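Local structure of cleavage stimulation factor 77 (Encephalitozoon cuniculi, 2UY1) at residues 227-232 with 254-259; 303-308 with 327-332; 363-368 with 388-393. The protein probably acts in the 3'-end processing of nuclear mRNA precursors as an all-helical, TPR-like repeat scaffold, and may bind mRNA. All blocks are in the same frame, centred on the assembly; numbering follows the deposited sequence.

Interaction 1: 227-232 with 254-259; sequences GQKEKA and LVMDEE
Lys229 lays the end of its aliphatic chain obliquely across the thioether of Met256, with Lys229 CE 3.9 Å from Met256 SD, and carries its ammonium group past the sulfur to the backbone beyond. Lys229 NZ donates a hydrogen bond of 2.9 Å to Val255 O. The C=O...N angle of 157° makes the approach nearly head-on, with the nitrogen 21° out of the carbonyl plane. The reach depends on a straight side chain: CG stands opposite the backbone nitrogen (chi1 -175°) and the chain remains extended to its tip. The carbonyl of Val255 lies at the C-terminal end of helix 247-255, where a positive charge is probably welcome. Lys233, one turn further along helix 229-242, bonds to the carbonyl of Met256 and forms a salt bridge with Glu258, so two lysines one turn apart bind the carbonyls at this helix exit. Met256, which bends at its second torsion, supplies the apolar half of the contact. Met256 CE comes to rest 3.8 Å from Ala232 CB, on a buried part of the first turn of helix 229-242. The arrangement is a plain example of a helix C-terminus held by the opening turn of an earlier helix. Helix 213-225, ended by a Schellman motif at Gly227, also packs on Met256 through Ser220. After the exit from helix 247-255, Asp257 and Glu259 bond to Tyr295 and His292 of helix 282-300, while a second protein chain packs against Leu254 and Val255.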
loop_
_atom_site.group_PDB
_atom_site.type_symbol
_atom_site.label_atom_id
_atom_site.label_comp_id
_atom_site.label_asym_id
_atom_site.label_seq_id
_atom_site.Cartn_x
_atom_site.Cartn_y
_atom_site.Cartn_z
ATOM N N GLY B 227 20.993 34.410 14.230
ATOM C CA GLY B 227 20.417 35.411 15.099
ATOM C C GLY B 227 19.947 36.649 14.339
ATOM O O GLY B 227 19.849 37.735 14.933
ATOM N N GLN B 228 19.694 36.532 13.031
ATOM C CA GLN B 228 19.193 37.689 12.250
ATOM C C GLN B 228 17.740 37.510 11.755
ATOM O O GLN B 228 17.440 37.732 10.577
ATOM C CB GLN B 228 20.165 38.094 11.102
ATOM C CG GLN B 228 21.380 38.872 11.567
ATOM C CD GLN B 228 22.561 38.860 10.583
ATOM O OE1 GLN B 228 22.414 39.082 9.352
ATOM N NE2 GLN B 228 23.766 38.616 11.136
ATOM N N LYS B 229 16.858 37.131 12.680
ATOM C CA LYS B 229 15.447 36.899 12.394
ATOM C C LYS B 229 14.646 38.096 11.871
ATOM O O LYS B 229 13.742 37.911 11.066
ATOM C CB LYS B 229 14.739 36.286 13.604
ATOM C CG LYS B 229 13.294 35.904 13.328
ATOM C CD LYS B 229 12.814 34.835 14.312
ATOM C CE LYS B 229 11.360 34.479 14.127
ATOM N NZ LYS B 229 11.023 33.305 15.031
ATOM N N GLU B 230 14.951 39.303 12.334
ATOM C CA GLU B 230 14.373 40.506 11.742
ATOM C C GLU B 230 14.706 40.611 10.237
ATOM O O GLU B 230 13.824 40.901 9.428
ATOM C CB GLU B 230 14.807 41.761 12.519
ATOM C CG GLU B 230 13.979 42.009 13.768
ATOM C CD GLU B 230 14.719 42.851 14.820
ATOM O OE1 GLU B 230 14.781 44.107 14.676
ATOM O OE2 GLU B 230 15.237 42.259 15.797
ATOM N N LYS B 231 15.968 40.359 9.867
ATOM C CA LYS B 231 16.345 40.305 8.440
ATOM C C LYS B 231 15.624 39.151 7.741
ATOM O O LYS B 231 15.170 39.302 6.619
ATOM C CB LYS B 231 17.879 40.240 8.248
ATOM C CG LYS B 231 18.368 40.453 6.795
ATOM C CD LYS B 231 19.906 40.691 6.683
ATOM C CE LYS B 231 20.455 40.350 5.275
ATOM N NZ LYS B 231 19.495 40.586 4.071
ATOM N N ALA B 232 15.468 38.015 8.424
ATOM C CA ALA B 232 14.737 36.871 7.842
ATOM C C ALA B 232 13.293 37.228 7.460
ATOM O O ALA B 232 12.804 36.810 6.396
ATOM C CB ALA B 232 14.748 35.674 8.804
ATOM N N LEU B 254 3.322 31.429 10.910
ATOM C CA LEU B 254 3.750 30.679 12.070
ATOM C C LEU B 254 5.115 31.086 12.631
ATOM O O LEU B 254 5.275 31.179 13.840
ATOM C CB LEU B 254 3.720 29.165 11.788
ATOM C CG LEU B 254 3.989 28.235 12.987
ATOM C CD1 LEU B 254 2.998 28.378 14.153
ATOM C CD2 LEU B 254 4.069 26.766 12.444
ATOM N N VAL B 255 6.107 31.220 11.778
ATOM C CA VAL B 255 7.501 31.357 12.249
ATOM C C VAL B 255 7.781 32.830 12.626
ATOM O O VAL B 255 8.529 33.126 13.574
ATOM C CB VAL B 255 8.481 30.880 11.147
ATOM C CG1 VAL B 255 9.918 31.416 11.331
ATOM C CG2 VAL B 255 8.475 29.339 11.039
ATOM N N MET B 256 7.145 33.726 11.882
ATOM C CA MET B 256 7.326 35.180 12.086
ATOM C C MET B 256 6.185 35.844 12.857
ATOM O O MET B 256 6.176 37.080 12.954
ATOM C CB MET B 256 7.472 35.862 10.738
ATOM C CG MET B 256 8.440 35.178 9.850
ATOM S SD MET B 256 10.061 35.379 10.514
ATOM C CE MET B 256 11.076 34.609 9.244
ATOM N N ASP B 257 5.255 35.047 13.391
ATOM C CA ASP B 257 4.224 35.475 14.333
ATOM C C ASP B 257 3.267 36.535 13.752
ATOM O O ASP B 257 3.049 37.599 14.351
ATOM C CB ASP B 257 4.879 35.979 15.626
ATOM C CG ASP B 257 3.902 36.105 16.790
ATOM O OD1 ASP B 257 2.759 35.635 16.655
ATOM O OD2 ASP B 257 4.277 36.703 17.841
ATOM N N GLU B 258 2.644 36.196 12.625
ATOM C CA GLU B 258 1.722 37.124 11.930
ATOM C C GLU B 258 0.341 36.496 11.627
ATOM O O GLU B 258 0.111 36.036 10.480
ATOM C CB GLU B 258 2.366 37.610 10.648
ATOM C CG GLU B 258 3.545 38.530 10.829
ATOM C CD GLU B 258 3.157 39.935 11.361
ATOM O OE1 GLU B 258 2.046 40.449 11.001
ATOM O OE2 GLU B 258 3.972 40.494 12.131
ATOM N N GLU B 259 -0.575 36.521 12.620
ATOM C CA GLU B 259 -1.902 35.850 12.543
ATOM C C GLU B 259 -2.757 36.366 11.397
ATOM O O GLU B 259 -3.695 35.690 10.945
ATOM C CB GLU B 259 -2.676 35.984 13.876
ATOM C CG GLU B 259 -3.757 34.931 14.067
ATOM C CD GLU B 259 -4.486 34.934 15.401
ATOM O OE1 GLU B 259 -4.021 35.529 16.403
ATOM O OE2 GLU B 259 -5.553 34.274 15.464
#

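Interaction 2: 303-308 with 327-332; sequences ELFRKL and FIEYYA
Arg306 and Glu329 form the ionic part of this contact, a side-on grip in which two nitrogens each take one carboxylate oxygen. Arg306 NE donates to Glu329 OE2 at 2.8 Å with an N-H...O angle of 161°, and Arg306 NH2 reaches Glu329 OE1 at the same 2.8 Å. Both oxygens accept through their syn lone pairs, and the two flat groups lie nearly coplanar, 16° apart, which fixes the rotation of each. Arg306 comes in on a chain extended from CG to NE, whereas Glu329 folds back at its second torsion to meet it. A weak bond of 3.4 Å from Arg306 NH1 to Glu303 OE1 completes a three-residue network, so the arginine probably offsets the charge of both acids, buried Glu329 more closely than Glu303.

The apolar part lies beside it. The ring of Phe305 has Ile328 CG2 over one face, displaced toward the rim, and Phe305 CZ is 4.0 Å from Ile328 CB. At the ring edge sits Glu329 OE2, linking the two kinds of contact.

Helices 302-311 and 319-333, consecutive in the chain, pair almost antiparallel, as in TPR-like repeats; their local axes are 12.2 Å apart, so side chains bridge them. Helix 282-300 touches Phe305 through Leu293, helix 337-349 touches Glu329 through Thr338 and Ile342, and another protein chain packs on Ile328.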
loop_
_atom_site.group_PDB
_atom_site.type_symbol
_atom_site.label_atom_id
_atom_site.label_comp_id
_atom_site.label_asym_id
_atom_site.label_seq_id
_atom_site.Cartn_x
_atom_site.Cartn_y
_atom_site.Cartn_z
ATOM N N GLU B 303 -7.644 26.322 24.993
ATOM C CA GLU B 303 -8.932 27.021 25.062
ATOM C C GLU B 303 -9.174 28.044 23.892
ATOM O O GLU B 303 -10.244 28.088 23.403
ATOM C CB GLU B 303 -9.267 27.529 26.478
ATOM C CG GLU B 303 -9.526 26.373 27.514
ATOM C CD GLU B 303 -11.011 25.945 27.711
ATOM O OE1 GLU B 303 -11.681 25.462 26.757
ATOM O OE2 GLU B 303 -11.507 26.037 28.884
ATOM N N LEU B 304 -8.169 28.767 23.393
ATOM C CA LEU B 304 -8.345 29.639 22.220
ATOM C C LEU B 304 -8.371 28.923 20.859
ATOM O O LEU B 304 -9.085 29.368 19.919
ATOM C CB LEU B 304 -7.295 30.789 22.195
ATOM C CG LEU B 304 -7.642 32.081 22.987
ATOM C CD1 LEU B 304 -6.476 33.001 23.102
ATOM C CD2 LEU B 304 -8.806 32.800 22.350
ATOM N N PHE B 305 -7.589 27.829 20.733
ATOM C CA PHE B 305 -7.778 26.816 19.624
ATOM C C PHE B 305 -9.274 26.443 19.523
ATOM O O PHE B 305 -9.866 26.462 18.469
ATOM C CB PHE B 305 -6.898 25.542 19.858
ATOM C CG PHE B 305 -7.263 24.356 18.988
ATOM C CD1 PHE B 305 -6.650 24.162 17.760
ATOM C CD2 PHE B 305 -8.205 23.450 19.404
ATOM C CE1 PHE B 305 -7.005 23.109 16.941
ATOM C CE2 PHE B 305 -8.557 22.350 18.625
ATOM C CZ PHE B 305 -7.971 22.183 17.395
ATOM N N ARG B 306 -9.845 26.152 20.676
ATOM C CA ARG B 306 -11.219 25.693 20.825
ATOM C C ARG B 306 -12.247 26.742 20.467
ATOM O O ARG B 306 -13.254 26.458 19.818
ATOM C CB ARG B 306 -11.415 25.237 22.265
ATOM C CG ARG B 306 -11.041 23.772 22.414
ATOM C CD ARG B 306 -11.237 23.329 23.791
ATOM N NE ARG B 306 -10.542 22.077 24.026
ATOM C CZ ARG B 306 -10.237 21.619 25.224
ATOM N NH1 ARG B 306 -10.525 22.324 26.292
ATOM N NH2 ARG B 306 -9.629 20.463 25.348
ATOM N N LYS B 307 -11.954 27.972 20.856
ATOM C CA LYS B 307 -12.759 29.124 20.469
ATOM C C LYS B 307 -12.682 29.434 18.995
ATOM O O LYS B 307 -13.699 29.764 18.396
ATOM C CB LYS B 307 -12.333 30.347 21.272
ATOM C CG LYS B 307 -12.819 31.678 20.734
ATOM C CD LYS B 307 -12.729 32.710 21.845
ATOM C CE LYS B 307 -13.712 33.879 21.626
ATOM N NZ LYS B 307 -13.020 34.911 20.831
ATOM N N LEU B 308 -11.503 29.369 18.389
ATOM C CA LEU B 308 -11.394 29.602 16.925
ATOM C C LEU B 308 -12.141 28.539 16.077
ATOM O O LEU B 308 -12.741 28.860 15.047
ATOM C CB LEU B 308 -9.928 29.686 16.497
ATOM C CG LEU B 308 -9.691 29.821 14.986
ATOM C CD1 LEU B 308 -10.290 31.106 14.468
ATOM C CD2 LEU B 308 -8.229 29.741 14.559
ATOM N N PHE B 327 -8.089 14.828 16.158
ATOM C CA PHE B 327 -6.750 14.340 16.442
ATOM C C PHE B 327 -6.013 15.272 17.412
ATOM O O PHE B 327 -5.283 14.837 18.229
ATOM C CB PHE B 327 -5.903 14.263 15.194
ATOM C CG PHE B 327 -6.230 13.135 14.224
ATOM C CD1 PHE B 327 -6.998 12.021 14.570
ATOM C CD2 PHE B 327 -5.623 13.166 12.952
ATOM C CE1 PHE B 327 -7.213 10.984 13.655
ATOM C CE2 PHE B 327 -5.847 12.121 12.012
ATOM C CZ PHE B 327 -6.669 11.053 12.354
ATOM N N ILE B 328 -6.074 16.576 17.237
ATOM C CA ILE B 328 -5.479 17.411 18.293
ATOM C C ILE B 328 -6.110 17.116 19.681
ATOM O O ILE B 328 -5.410 17.164 20.667
ATOM C CB ILE B 328 -5.724 18.890 18.059
ATOM C CG1 ILE B 328 -5.073 19.393 16.753
ATOM C CG2 ILE B 328 -5.321 19.664 19.309
ATOM C CD1 ILE B 328 -3.611 19.101 16.606
ATOM N N GLU B 329 -7.410 16.877 19.732
ATOM C CA GLU B 329 -8.073 16.834 21.001
ATOM C C GLU B 329 -7.661 15.544 21.618
ATOM O O GLU B 329 -7.334 15.516 22.769
ATOM C CB GLU B 329 -9.599 16.944 20.922
ATOM C CG GLU B 329 -10.096 18.345 20.647
ATOM C CD GLU B 329 -10.091 19.287 21.895
ATOM O OE1 GLU B 329 -9.835 18.873 23.049
ATOM O OE2 GLU B 329 -10.389 20.481 21.690
ATOM N N TYR B 330 -7.622 14.471 20.829
ATOM C CA TYR B 330 -7.127 13.182 21.376
ATOM C C TYR B 330 -5.664 13.239 21.915
ATOM O O TYR B 330 -5.428 12.924 23.064
ATOM C CB TYR B 330 -7.293 12.012 20.385
ATOM C CG TYR B 330 -6.827 10.733 21.011
ATOM C CD1 TYR B 330 -7.497 10.225 22.133
ATOM C CD2 TYR B 330 -5.672 10.081 20.564
ATOM C CE1 TYR B 330 -7.058 9.050 22.787
ATOM C CE2 TYR B 330 -5.222 8.881 21.217
ATOM C CZ TYR B 330 -5.929 8.410 22.328
ATOM O OH TYR B 330 -5.552 7.239 22.977
ATOM N N TYR B 331 -4.703 13.631 21.065
ATOM C CA TYR B 331 -3.269 13.615 21.444
ATOM C C TYR B 331 -2.875 14.691 22.467
ATOM O O TYR B 331 -1.905 14.533 23.149
ATOM C CB TYR B 331 -2.385 13.654 20.174
ATOM C CG TYR B 331 -2.597 12.375 19.437
ATOM C CD1 TYR B 331 -2.026 11.212 19.900
ATOM C CD2 TYR B 331 -3.463 12.302 18.346
ATOM C CE1 TYR B 331 -2.294 10.000 19.292
ATOM C CE2 TYR B 331 -3.739 11.085 17.723
ATOM C CZ TYR B 331 -3.134 9.940 18.204
ATOM O OH TYR B 331 -3.389 8.690 17.633
ATOM N N ALA B 332 -3.667 15.751 22.581
ATOM C CA ALA B 332 -3.342 16.843 23.505
ATOM C C ALA B 332 -3.929 16.530 24.892
ATOM O O ALA B 332 -3.276 16.702 25.895
ATOM C CB ALA B 332 -3.850 18.190 22.969
#

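Interaction 3: 363-368 with 388-393; sequences FLLRIG and DSMIEY
Tyr393 OH and Leu365 O are joined by one water, which lies 3.0 Å from Tyr393 OH and donates to Leu365 O, also at 3.0 Å. The remainder of the contact is apolar packing, apart from the backbone oxygen of Ser389 beside the leucine. Leu365 puts its CD1 methyl over the middle of the Tyr393 ring, 3.6 Å from the centroid and 14° off the ring normal, a clear CH-pi contact. The two side chains lie alongside each other, pointing in opposite directions, each with CG on the far side from its backbone nitrogen (chi1 -165° for Leu365, -170° for Tyr393). Leu365 CD2 rests 3.8 Å from Ser389 O and 4.0 Å from Ser389 CB, while Leu365 CD1 also meets Met390 CE. The Ser389 hydroxyl bonds to Arg385 O. Helices 354-367 and 384-397, separated in sequence by helix 370-379, run roughly parallel here, 11.2 Å apart, as in a helical-repeat array; Leu365 and Tyr393 together fill that distance. Phe377 and Leu406 touch Met390. Chemically, dispersion and CH-pi forces hold the leucine, while the water adds to the weak bond from Gly368 N, part of the Schellman motif ending helix 354-367, in supplying the Leu365 carbonyl.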
loop_
_atom_site.group_PDB
_atom_site.type_symbol
_atom_site.label_atom_id
_atom_site.label_comp_id
_atom_site.label_asym_id
_atom_site.label_seq_id
_atom_site.Cartn_x
_atom_site.Cartn_y
_atom_site.Cartn_z
ATOM N N PHE B 363 -9.480 5.340 13.358
ATOM C CA PHE B 363 -9.096 6.049 14.569
ATOM C C PHE B 363 -9.732 5.332 15.757
ATOM O O PHE B 363 -9.109 5.109 16.763
ATOM C CB PHE B 363 -9.634 7.490 14.561
ATOM C CG PHE B 363 -9.523 8.173 15.905
ATOM C CD1 PHE B 363 -8.281 8.655 16.367
ATOM C CD2 PHE B 363 -10.639 8.373 16.693
ATOM C CE1 PHE B 363 -8.180 9.290 17.632
ATOM C CE2 PHE B 363 -10.544 8.983 17.969
ATOM C CZ PHE B 363 -9.310 9.434 18.441
ATOM N N LEU B 364 -11.018 5.037 15.719
ATOM C CA LEU B 364 -11.568 4.388 16.948
ATOM C C LEU B 364 -10.925 2.981 17.186
ATOM O O LEU B 364 -10.690 2.528 18.305
ATOM C CB LEU B 364 -13.095 4.260 16.817
ATOM C CG LEU B 364 -13.885 5.582 16.857
ATOM C CD1 LEU B 364 -15.366 5.299 16.597
ATOM C CD2 LEU B 364 -13.720 6.294 18.227
ATOM N N LEU B 365 -10.710 2.239 16.131
ATOM C CA LEU B 365 -10.169 0.894 16.317
ATOM C C LEU B 365 -8.691 0.994 16.807
ATOM O O LEU B 365 -8.272 0.261 17.732
ATOM C CB LEU B 365 -10.305 0.132 14.989
ATOM C CG LEU B 365 -10.160 -1.378 14.954
ATOM C CD1 LEU B 365 -11.383 -1.969 15.540
ATOM C CD2 LEU B 365 -9.898 -1.757 13.461
ATOM N N ARG B 366 -7.935 1.953 16.277
ATOM C CA ARG B 366 -6.501 2.033 16.633
ATOM C C ARG B 366 -6.187 2.483 18.037
ATOM O O ARG B 366 -5.223 2.024 18.636
ATOM C CB ARG B 366 -5.670 2.853 15.665
ATOM C CG ARG B 366 -5.626 4.322 15.916
ATOM C CD ARG B 366 -4.493 5.008 15.067
ATOM N NE ARG B 366 -4.695 4.778 13.623
ATOM C CZ ARG B 366 -5.330 5.622 12.795
ATOM N NH1 ARG B 366 -5.808 6.789 13.279
ATOM N NH2 ARG B 366 -5.465 5.302 11.478
ATOM N N ILE B 367 -6.980 3.392 18.565
ATOM C CA ILE B 367 -6.799 3.806 19.977
ATOM C C ILE B 367 -7.401 2.832 20.998
ATOM O O ILE B 367 -7.168 2.972 22.238
ATOM C CB ILE B 367 -7.383 5.168 20.220
ATOM C CG1 ILE B 367 -8.910 5.130 20.008
ATOM C CG2 ILE B 367 -6.647 6.208 19.311
ATOM C CD1 ILE B 367 -9.706 6.107 20.914
ATOM N N GLY B 368 -8.195 1.897 20.517
ATOM C CA GLY B 368 -8.631 0.809 21.363
ATOM C C GLY B 368 -10.047 0.999 21.888
ATOM O O GLY B 368 -10.467 0.315 22.825
ATOM N N ASP B 388 -11.339 -4.854 5.702
ATOM C CA ASP B 388 -10.131 -5.599 6.068
ATOM C C ASP B 388 -9.539 -5.302 7.461
ATOM O O ASP B 388 -9.027 -6.241 8.130
ATOM C CB ASP B 388 -9.037 -5.409 5.070
ATOM C CG ASP B 388 -9.429 -5.873 3.691
ATOM O OD1 ASP B 388 -10.419 -6.607 3.566
ATOM O OD2 ASP B 388 -8.707 -5.540 2.747
ATOM N N SER B 389 -9.599 -4.057 7.921
ATOM C CA SER B 389 -9.167 -3.737 9.326
ATOM C C SER B 389 -10.057 -4.365 10.355
ATOM O O SER B 389 -9.561 -4.952 11.349
ATOM C CB SER B 389 -9.085 -2.212 9.540
ATOM O OG SER B 389 -8.295 -1.661 8.488
ATOM N N MET B 390 -11.367 -4.312 10.130
ATOM C CA MET B 390 -12.321 -4.933 11.053
ATOM C C MET B 390 -12.211 -6.467 11.050
ATOM O O MET B 390 -12.289 -7.103 12.080
ATOM C CB MET B 390 -13.767 -4.442 10.736
ATOM C CG MET B 390 -14.867 -4.888 11.680
ATOM S SD MET B 390 -14.698 -4.069 13.317
ATOM C CE MET B 390 -13.686 -5.207 14.137
ATOM N N ILE B 391 -12.055 -7.080 9.883
ATOM C CA ILE B 391 -11.852 -8.550 9.784
ATOM C C ILE B 391 -10.560 -8.960 10.503
ATOM O O ILE B 391 -10.518 -10.000 11.185
ATOM C CB ILE B 391 -11.838 -9.026 8.240
ATOM C CG1 ILE B 391 -13.279 -8.994 7.660
ATOM C CG2 ILE B 391 -11.152 -10.471 8.085
ATOM C CD1 ILE B 391 -13.396 -8.893 6.073
ATOM N N GLU B 392 -9.492 -8.204 10.323
ATOM C CA GLU B 392 -8.202 -8.541 10.957
ATOM C C GLU B 392 -8.267 -8.378 12.484
ATOM O O GLU B 392 -7.832 -9.263 13.254
ATOM C CB GLU B 392 -7.049 -7.678 10.424
ATOM C CG GLU B 392 -5.609 -7.903 11.143
ATOM C CD GLU B 392 -4.868 -9.194 10.733
ATOM O OE1 GLU B 392 -5.479 -10.118 10.137
ATOM O OE2 GLU B 392 -3.647 -9.321 10.999
ATOM N N TYR B 393 -8.834 -7.264 12.910
ATOM C CA TYR B 393 -9.176 -7.081 14.385
ATOM C C TYR B 393 -10.003 -8.208 15.069
ATOM O O TYR B 393 -9.628 -8.715 16.129
ATOM C CB TYR B 393 -9.887 -5.753 14.550
ATOM C CG TYR B 393 -10.066 -5.333 16.013
ATOM C CD1 TYR B 393 -9.106 -4.550 16.643
ATOM C CD2 TYR B 393 -11.161 -5.737 16.736
ATOM C CE1 TYR B 393 -9.286 -4.110 17.957
ATOM C CE2 TYR B 393 -11.348 -5.321 18.076
ATOM C CZ TYR B 393 -10.412 -4.522 18.653
ATOM O OH TYR B 393 -10.550 -4.118 19.952
HETATM O O HOH W 1 -10.279 -1.207 19.377
#

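Overall arrangement
The three contacts follow one another along the chain, each closing before the next opens, and each joins helices close in sequence. Interactions 1 and 2 have centres about 25 Å apart and do not touch; helix 282-300, between them in sequence, has side-chain contacts with both. The centre of interaction 3 is about 24 Å from that of interaction 2, yet the two touch: Tyr330 and Phe327 pack on Phe363, and Tyr330 also on Ile367. The centres of interaction 1 and interaction 3 are about 43 Å apart. Such a succession of local pairings, without any strand, is how an elongated helical-repeat array is built, and a second protein chain borders all three sites.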